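Local structure of protein MJ1225 (Methanocaldococcus jannaschii, 3LFZ) at residues A[178-183]-A[194-199]; A[254-259]-A[267-272]. The protein binds adenine nucleotides through four CBS repeats and probably senses cellular energy state, as the related gamma subunit of AMP-activated protein kinase does. All blocks are in the same frame, centred on the assembly; numbering follows the deposited sequence.

Contacts 1 and 2 are the beta hairpins of the third and fourth CBS repeats, and their centres lie about 12 Å apart. They pack directly on each other: Arg-181 CG lies 3.5 Å from Ala-256 CB, and Pro-183 CG approaches Ile-269 CD1 to 3.9 Å. Both nucleotides are shared between them. The ADP adenine is sandwiched between the Phe-179 ring on one face and the Ile-269 side chain on the other, and the ADP phosphates rest on Arg-180 N, Arg-181 N and Thr-271 OG1. ATP gives its ribose to Asp-198 and its phosphates to Arg-180, Thr-195 and Thr-197, while its adenine N6 donates to Ala-256 O. This pairing is the tandem-CBS (Bateman) arrangement.

Contact 1. Residues A[178-183]-A[194-199]. With ADP (adenosine-5'-diphosphate), chain C; ATP (adenosine-5'-triphosphate), chain D.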
# COMPACT_ATOMS: atom_id res chain seq x y z
N GLY A 178 -2.79 -9.49 -3.86
CA GLY A 178 -2.48 -8.09 -4.17
C GLY A 178 -3.26 -7.09 -3.33
O GLY A 178 -3.56 -5.99 -3.78
N PHE A 179 -3.59 -7.49 -2.10
CA PHE A 179 -4.32 -6.64 -1.16
C PHE A 179 -3.43 -6.23 -0.01
O PHE A 179 -2.95 -7.08 0.74
CB PHE A 179 -5.55 -7.36 -0.59
CG PHE A 179 -6.55 -7.80 -1.62
CD1 PHE A 179 -6.84 -7.01 -2.73
CD2 PHE A 179 -7.25 -8.99 -1.46
CE1 PHE A 179 -7.78 -7.42 -3.68
CE2 PHE A 179 -8.19 -9.41 -2.40
CZ PHE A 179 -8.46 -8.62 -3.51
N ARG A 180 -3.22 -4.92 0.16
CA ARG A 180 -2.40 -4.40 1.25
C ARG A 180 -3.11 -4.44 2.60
O ARG A 180 -2.46 -4.52 3.64
CB ARG A 180 -1.97 -2.97 0.97
CG ARG A 180 -1.32 -2.75 -0.39
CD ARG A 180 -0.72 -1.36 -0.47
NE ARG A 180 -0.25 -0.92 0.84
CZ ARG A 180 -0.71 0.15 1.48
NH1 ARG A 180 -1.61 0.93 0.91
NH2 ARG A 180 -0.24 0.46 2.68
N ARG A 181 -4.44 -4.37 2.59
CA ARG A 181 -5.18 -4.42 3.85
C ARG A 181 -6.20 -5.53 3.92
O ARG A 181 -6.97 -5.76 3.00
CB ARG A 181 -5.84 -3.09 4.23
CG ARG A 181 -6.22 -2.23 3.09
CD ARG A 181 -5.16 -1.20 2.87
NE ARG A 181 -5.51 -0.35 1.75
CZ ARG A 181 -4.86 0.75 1.43
NH1 ARG A 181 -3.82 1.12 2.15
NH2 ARG A 181 -5.24 1.48 0.39
N LEU A 182 -6.17 -6.20 5.06
CA LEU A 182 -7.08 -7.29 5.34
C LEU A 182 -7.86 -6.98 6.60
O LEU A 182 -7.27 -6.72 7.66
CB LEU A 182 -6.31 -8.61 5.49
CG LEU A 182 -5.35 -9.00 4.35
CD1 LEU A 182 -4.67 -10.32 4.67
CD2 LEU A 182 -6.07 -9.09 3.01
N PRO A 183 -9.20 -6.98 6.50
CA PRO A 183 -9.97 -6.89 7.73
C PRO A 183 -9.68 -8.13 8.56
O PRO A 183 -9.50 -9.21 7.99
CB PRO A 183 -11.43 -6.90 7.24
CG PRO A 183 -11.36 -6.65 5.76
CD PRO A 183 -10.05 -7.20 5.32
N ILE A 194 -5.43 -5.14 9.62
CA ILE A 194 -3.99 -5.30 9.49
C ILE A 194 -3.61 -4.91 8.07
O ILE A 194 -4.30 -5.30 7.12
CB ILE A 194 -3.53 -6.75 9.83
CG1 ILE A 194 -2.00 -6.84 9.92
CG2 ILE A 194 -4.07 -7.78 8.82
CD1 ILE A 194 -1.42 -6.27 11.21
N THR A 195 -2.55 -4.13 7.92
CA THR A 195 -2.12 -3.70 6.59
C THR A 195 -0.63 -3.94 6.40
O THR A 195 0.08 -4.25 7.36
CB THR A 195 -2.45 -2.21 6.32
OG1 THR A 195 -1.43 -1.37 6.86
CG2 THR A 195 -3.80 -1.81 6.92
N SER A 196 -0.15 -3.80 5.16
CA SER A 196 1.27 -3.99 4.87
C SER A 196 2.15 -2.99 5.62
O SER A 196 3.29 -3.30 5.97
CB SER A 196 1.55 -3.93 3.36
OG SER A 196 1.21 -2.68 2.81
N THR A 197 1.61 -1.80 5.87
CA THR A 197 2.28 -0.75 6.66
C THR A 197 2.59 -1.22 8.09
O THR A 197 3.65 -0.90 8.64
CB THR A 197 1.44 0.55 6.68
OG1 THR A 197 1.38 1.10 5.36
CG2 THR A 197 2.03 1.58 7.63
N ASP A 198 1.66 -1.97 8.67
CA ASP A 198 1.85 -2.55 10.01
C ASP A 198 3.06 -3.49 10.06
O ASP A 198 3.77 -3.53 11.07
CB ASP A 198 0.60 -3.30 10.45
CG ASP A 198 -0.59 -2.39 10.67
OD1 ASP A 198 -0.41 -1.33 11.30
OD2 ASP A 198 -1.70 -2.74 10.21
N PHE A 199 3.27 -4.23 8.98
CA PHE A 199 4.39 -5.17 8.89
C PHE A 199 5.72 -4.41 8.83
O PHE A 199 6.72 -4.85 9.41
CB PHE A 199 4.22 -6.14 7.70
CG PHE A 199 3.07 -7.13 7.84
CD1 PHE A 199 2.34 -7.23 9.03
CD2 PHE A 199 2.76 -8.00 6.80
CE1 PHE A 199 1.30 -8.15 9.16
CE2 PHE A 199 1.72 -8.93 6.92
CZ PHE A 199 0.99 -9.00 8.10
PB ADP C . -5.84 -2.59 -1.21
O1B ADP C . -5.95 -1.19 -0.74
O2B ADP C . -6.13 -3.66 -0.02
O3B ADP C . -4.39 -3.00 -1.82
PA ADP C . -7.06 -1.85 -3.59
O1A ADP C . -7.37 -0.47 -3.14
O2A ADP C . -5.72 -1.98 -4.50
O3A ADP C . -6.88 -2.88 -2.37
O5' ADP C . -8.36 -2.42 -4.31
C5' ADP C . -8.46 -3.19 -5.50
C4' ADP C . -9.81 -3.92 -5.46
O4' ADP C . -9.66 -5.04 -4.53
C3' ADP C . -10.95 -3.04 -4.90
O3' ADP C . -12.17 -3.34 -5.58
C2' ADP C . -11.03 -3.45 -3.43
O2' ADP C . -12.35 -3.26 -2.91
C1' ADP C . -10.67 -4.94 -3.49
N9 ADP C . -10.12 -5.37 -2.18
C8 ADP C . -9.26 -4.70 -1.40
N7 ADP C . -9.00 -5.40 -0.30
C5 ADP C . -9.69 -6.53 -0.36
C6 ADP C . -9.82 -7.64 0.47
N6 ADP C . -9.16 -7.70 1.63
N1 ADP C . -10.63 -8.64 0.09
C2 ADP C . -11.29 -8.59 -1.05
N3 ADP C . -11.19 -7.55 -1.87
C4 ADP C . -10.40 -6.51 -1.55
PG ATP D . -1.25 5.28 2.88
O1G ATP D . -1.00 4.44 1.52
O2G ATP D . -0.18 5.04 3.88
O3G ATP D . -1.23 6.81 2.38
PB ATP D . -3.27 3.45 3.38
O1B ATP D . -4.67 3.46 2.91
O2B ATP D . -2.27 2.64 2.65
O3B ATP D . -2.73 4.95 3.45
PA ATP D . -2.05 2.01 5.43
O1A ATP D . -2.19 0.65 4.86
O2A ATP D . -0.78 2.74 5.22
O3A ATP D . -3.27 2.93 4.91
O5' ATP D . -2.34 1.93 6.99
C5' ATP D . -1.70 2.83 7.92
C4' ATP D . -2.21 2.55 9.35
O4' ATP D . -3.64 2.83 9.39
C3' ATP D . -2.02 1.06 9.66
O3' ATP D . -1.54 0.91 10.99
C2' ATP D . -3.42 0.48 9.53
O2' ATP D . -3.61 -0.62 10.42
C1' ATP D . -4.31 1.66 9.91
N9 ATP D . -5.63 1.57 9.22
C8 ATP D . -5.82 1.33 7.92
N7 ATP D . -7.12 1.33 7.65
C5 ATP D . -7.77 1.56 8.79
C6 ATP D . -9.11 1.66 9.13
N6 ATP D . -10.06 1.52 8.20
N1 ATP D . -9.44 1.92 10.41
C2 ATP D . -8.51 2.06 11.34
N3 ATP D . -7.22 1.97 11.05
C4 ATP D . -6.82 1.72 9.78
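Arg-180 and Ser-196 meet through backbone and side chain at once. Ser-196 N donates to Arg-180 O at 2.9 Å, and Arg-180 NE reaches Ser-196 OG at 3.0 Å, with the hydroxyl close to the guanidinium plane. A bend at chi3 (32°) turns that plane so that its NH1 and NH2 edge faces the ATP phosphates; NH1 also forms a salt bridge to a second ATP. Ser-196 OG is fixed further by a hydrogen bond to Ser-54 OG. This end is dense: Arg-181 CB lies 3.6 Å from Thr-195 CG2, Thr-195 OG1 bonds ATP O1A at 2.9 Å, and the Arg-181 guanidinium is wedged between both nucleotides, although its NH1 sits too close to ATP to be placed with confidence. Asp-198 completes a capping box by accepting Thr-195 N on the anti side of OD2, while its two oxygens take the ATP ribose hydroxyls. In the loop before the strand, Phe-179 does not reach residues 194-199 but stacks on the ADP adenine, C4 3.4 Å above its ring centre.

The other sheet face is looser. Leu-182 and Ile-194 form a hydrogen-bonded pair, yet their side chains touch only at CB and CG2, 4.1 Å apart, and Ile-194 turns on to Met-225 and Ile-228. The chemistry implies a hairpin end built for anions, its arginines gathered round nucleotide phosphates whose negative charge probably offsets theirs.

Contact 2. Residues A[254-259]-A[267-272]; sequences IGALPV and KGIITE. With ADP (adenosine-5'-diphosphate), chain C; ATP (adenosine-5'-triphosphate), chain D.
Ala-256 and Thr-271 face each other as a non-hydrogen-bonded antiparallel pair, CB to CG2 3.7 Å, and each serves a different nucleotide. Ala-256 O accepts ATP N6 at 2.9 Å, whereas Thr-271 OG1 donates to ADP O1A at 2.9 Å. Two places along, Ile-269 has CG1 opposite the backbone N (chi1 -173°), a setting that leaves its CG2 branch against the ADP adenine, 3.8 Å from C4.

The next shell sets these groups in place. Leu-257 N and Ile-270 O bond at 2.9 Å and nearly straight (169°), fixing the strand register, and on the same face as Leu-257 the CG2 methyls of Val-259 and Ile-270 meet at 4.0 Å. Beside the phosphates, Glu-272 N donates to Gly-255 O within the carbonyl plane, and the extended glutamate lays its CG 3.5 Å from Gly-255 CA. Farther out, Glu-272 OE2 forms a salt bridge with NE of Arg-134, whose NH1 bonds ATP, and Asp-274, whose OD1 is hydrogen-bonded to ADP, accepts Thr-271 N through OD2. Replacing Glu-272 with alanine would probably cost Arg-134 the carboxylate that pairs with its NE, leaving it held by fewer partners and freer to turn from ATP, and would open a gap beside Gly-255.

At the far end Lys-267 N and, weakly, Gly-268 N both turn to Val-259 O, a classic beta bulge, while Lys-267 NZ pairs with Glu-238. Thr-271 is the N-cap of the helix that follows, its OG1 weakly bonded by Lys-273 N. Hairpin, capping threonine and aspartate three residues on are arranged as in nucleotide-binding CBS motifs.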
# COMPACT_ATOMS: atom_id res chain seq x y z
N ILE A 254 -6.44 7.21 4.91
CA ILE A 254 -6.86 5.82 5.03
C ILE A 254 -7.41 5.42 3.67
O ILE A 254 -8.16 6.17 3.05
CB ILE A 254 -7.91 5.65 6.15
CG1 ILE A 254 -7.22 5.66 7.51
CG2 ILE A 254 -8.71 4.36 5.97
CD1 ILE A 254 -8.14 5.97 8.66
N GLY A 255 -7.01 4.25 3.20
CA GLY A 255 -7.37 3.82 1.86
C GLY A 255 -8.49 2.81 1.81
O GLY A 255 -9.05 2.58 0.74
N ALA A 256 -8.83 2.21 2.95
CA ALA A 256 -9.80 1.11 2.98
C ALA A 256 -10.63 1.06 4.25
O ALA A 256 -10.09 1.13 5.36
CB ALA A 256 -9.09 -0.22 2.77
N LEU A 257 -11.94 0.93 4.09
CA LEU A 257 -12.84 0.76 5.23
C LEU A 257 -13.63 -0.55 5.10
O LEU A 257 -14.36 -0.74 4.12
CB LEU A 257 -13.81 1.95 5.34
CG LEU A 257 -13.32 3.33 5.80
CD1 LEU A 257 -12.41 4.00 4.79
CD2 LEU A 257 -14.52 4.22 6.09
N PRO A 258 -13.48 -1.46 6.08
CA PRO A 258 -14.37 -2.63 6.10
C PRO A 258 -15.83 -2.18 6.24
O PRO A 258 -16.11 -1.24 6.97
CB PRO A 258 -13.92 -3.40 7.34
CG PRO A 258 -12.51 -2.98 7.55
CD PRO A 258 -12.47 -1.53 7.15
N VAL A 259 -16.73 -2.84 5.52
CA VAL A 259 -18.16 -2.50 5.57
C VAL A 259 -18.88 -3.45 6.52
O VAL A 259 -18.87 -4.67 6.31
CB VAL A 259 -18.81 -2.52 4.17
CG1 VAL A 259 -20.31 -2.23 4.26
CG2 VAL A 259 -18.14 -1.51 3.25
N LYS A 267 -19.90 -7.23 5.57
CA LYS A 267 -20.69 -7.18 4.36
C LYS A 267 -19.82 -6.95 3.13
O LYS A 267 -20.21 -7.26 2.01
CB LYS A 267 -21.77 -6.09 4.45
CG LYS A 267 -22.77 -6.23 5.61
CD LYS A 267 -23.42 -7.63 5.73
CE LYS A 267 -24.08 -8.11 4.43
NZ LYS A 267 -25.27 -7.31 4.03
N GLY A 268 -18.63 -6.39 3.37
CA GLY A 268 -17.71 -6.07 2.29
C GLY A 268 -16.56 -5.18 2.74
O GLY A 268 -16.29 -5.04 3.93
N ILE A 269 -15.88 -4.60 1.75
CA ILE A 269 -14.80 -3.65 1.97
C ILE A 269 -14.92 -2.63 0.85
O ILE A 269 -15.32 -2.97 -0.26
CB ILE A 269 -13.40 -4.35 1.98
CG1 ILE A 269 -12.29 -3.37 2.39
CG2 ILE A 269 -13.11 -5.05 0.64
CD1 ILE A 269 -11.00 -4.03 2.84
N ILE A 270 -14.60 -1.38 1.15
CA ILE A 270 -14.55 -0.33 0.13
C ILE A 270 -13.23 0.42 0.24
O ILE A 270 -12.77 0.74 1.35
CB ILE A 270 -15.77 0.64 0.21
CG1 ILE A 270 -15.74 1.67 -0.93
CG2 ILE A 270 -15.87 1.30 1.59
CD1 ILE A 270 -17.05 2.40 -1.17
N THR A 271 -12.60 0.69 -0.90
CA THR A 271 -11.28 1.30 -0.91
C THR A 271 -11.27 2.51 -1.84
O THR A 271 -12.26 2.79 -2.52
CB THR A 271 -10.17 0.29 -1.32
OG1 THR A 271 -10.20 0.06 -2.73
CG2 THR A 271 -10.34 -1.05 -0.59
N GLU A 272 -10.14 3.21 -1.88
CA GLU A 272 -9.98 4.39 -2.73
C GLU A 272 -10.19 4.07 -4.20
O GLU A 272 -10.71 4.90 -4.94
CB GLU A 272 -8.59 4.99 -2.55
CG GLU A 272 -8.28 5.44 -1.14
CD GLU A 272 -6.91 6.07 -1.03
OE1 GLU A 272 -5.93 5.47 -1.50
OE2 GLU A 272 -6.82 7.18 -0.46
PB ADP C . -5.84 -2.59 -1.21
O1B ADP C . -5.95 -1.19 -0.74
O2B ADP C . -6.13 -3.66 -0.02
O3B ADP C . -4.39 -3.00 -1.82
PA ADP C . -7.06 -1.85 -3.59
O1A ADP C . -7.37 -0.47 -3.14
O2A ADP C . -5.72 -1.98 -4.50
O3A ADP C . -6.88 -2.88 -2.37
O5' ADP C . -8.36 -2.42 -4.31
C5' ADP C . -8.46 -3.19 -5.50
C4' ADP C . -9.81 -3.92 -5.46
O4' ADP C . -9.66 -5.04 -4.53
C3' ADP C . -10.95 -3.04 -4.90
O3' ADP C . -12.17 -3.34 -5.58
C2' ADP C . -11.03 -3.45 -3.43
O2' ADP C . -12.35 -3.26 -2.91
C1' ADP C . -10.67 -4.94 -3.49
N9 ADP C . -10.12 -5.37 -2.18
C8 ADP C . -9.26 -4.70 -1.40
N7 ADP C . -9.00 -5.40 -0.30
C5 ADP C . -9.69 -6.53 -0.36
C6 ADP C . -9.82 -7.64 0.47
N6 ADP C . -9.16 -7.70 1.63
N1 ADP C . -10.63 -8.64 0.09
C2 ADP C . -11.29 -8.59 -1.05
N3 ADP C . -11.19 -7.55 -1.87
C4 ADP C . -10.40 -6.51 -1.55
PG ATP D . -1.25 5.28 2.88
O1G ATP D . -1.00 4.44 1.52
O2G ATP D . -0.18 5.04 3.88
O3G ATP D . -1.23 6.81 2.38
PB ATP D . -3.27 3.45 3.38
O1B ATP D . -4.67 3.46 2.91
O2B ATP D . -2.27 2.64 2.65
O3B ATP D . -2.73 4.95 3.45
PA ATP D . -2.05 2.01 5.43
O1A ATP D . -2.19 0.65 4.86
O2A ATP D . -0.78 2.74 5.22
O3A ATP D . -3.27 2.93 4.91
O5' ATP D . -2.34 1.93 6.99
C5' ATP D . -1.70 2.83 7.92
C4' ATP D . -2.21 2.55 9.35
O4' ATP D . -3.64 2.83 9.39
C3' ATP D . -2.02 1.06 9.66
O3' ATP D . -1.54 0.91 10.99
C2' ATP D . -3.42 0.48 9.53
O2' ATP D . -3.61 -0.62 10.42
C1' ATP D . -4.31 1.66 9.91
N9 ATP D . -5.63 1.57 9.22
C8 ATP D . -5.82 1.33 7.92
N7 ATP D . -7.12 1.33 7.65
C5 ATP D . -7.77 1.56 8.79
C6 ATP D . -9.11 1.66 9.13
N6 ATP D . -10.06 1.52 8.20
N1 ATP D . -9.44 1.92 10.41
C2 ATP D . -8.51 2.06 11.34
N3 ATP D . -7.22 1.97 11.05
C4 ATP D . -6.82 1.72 9.78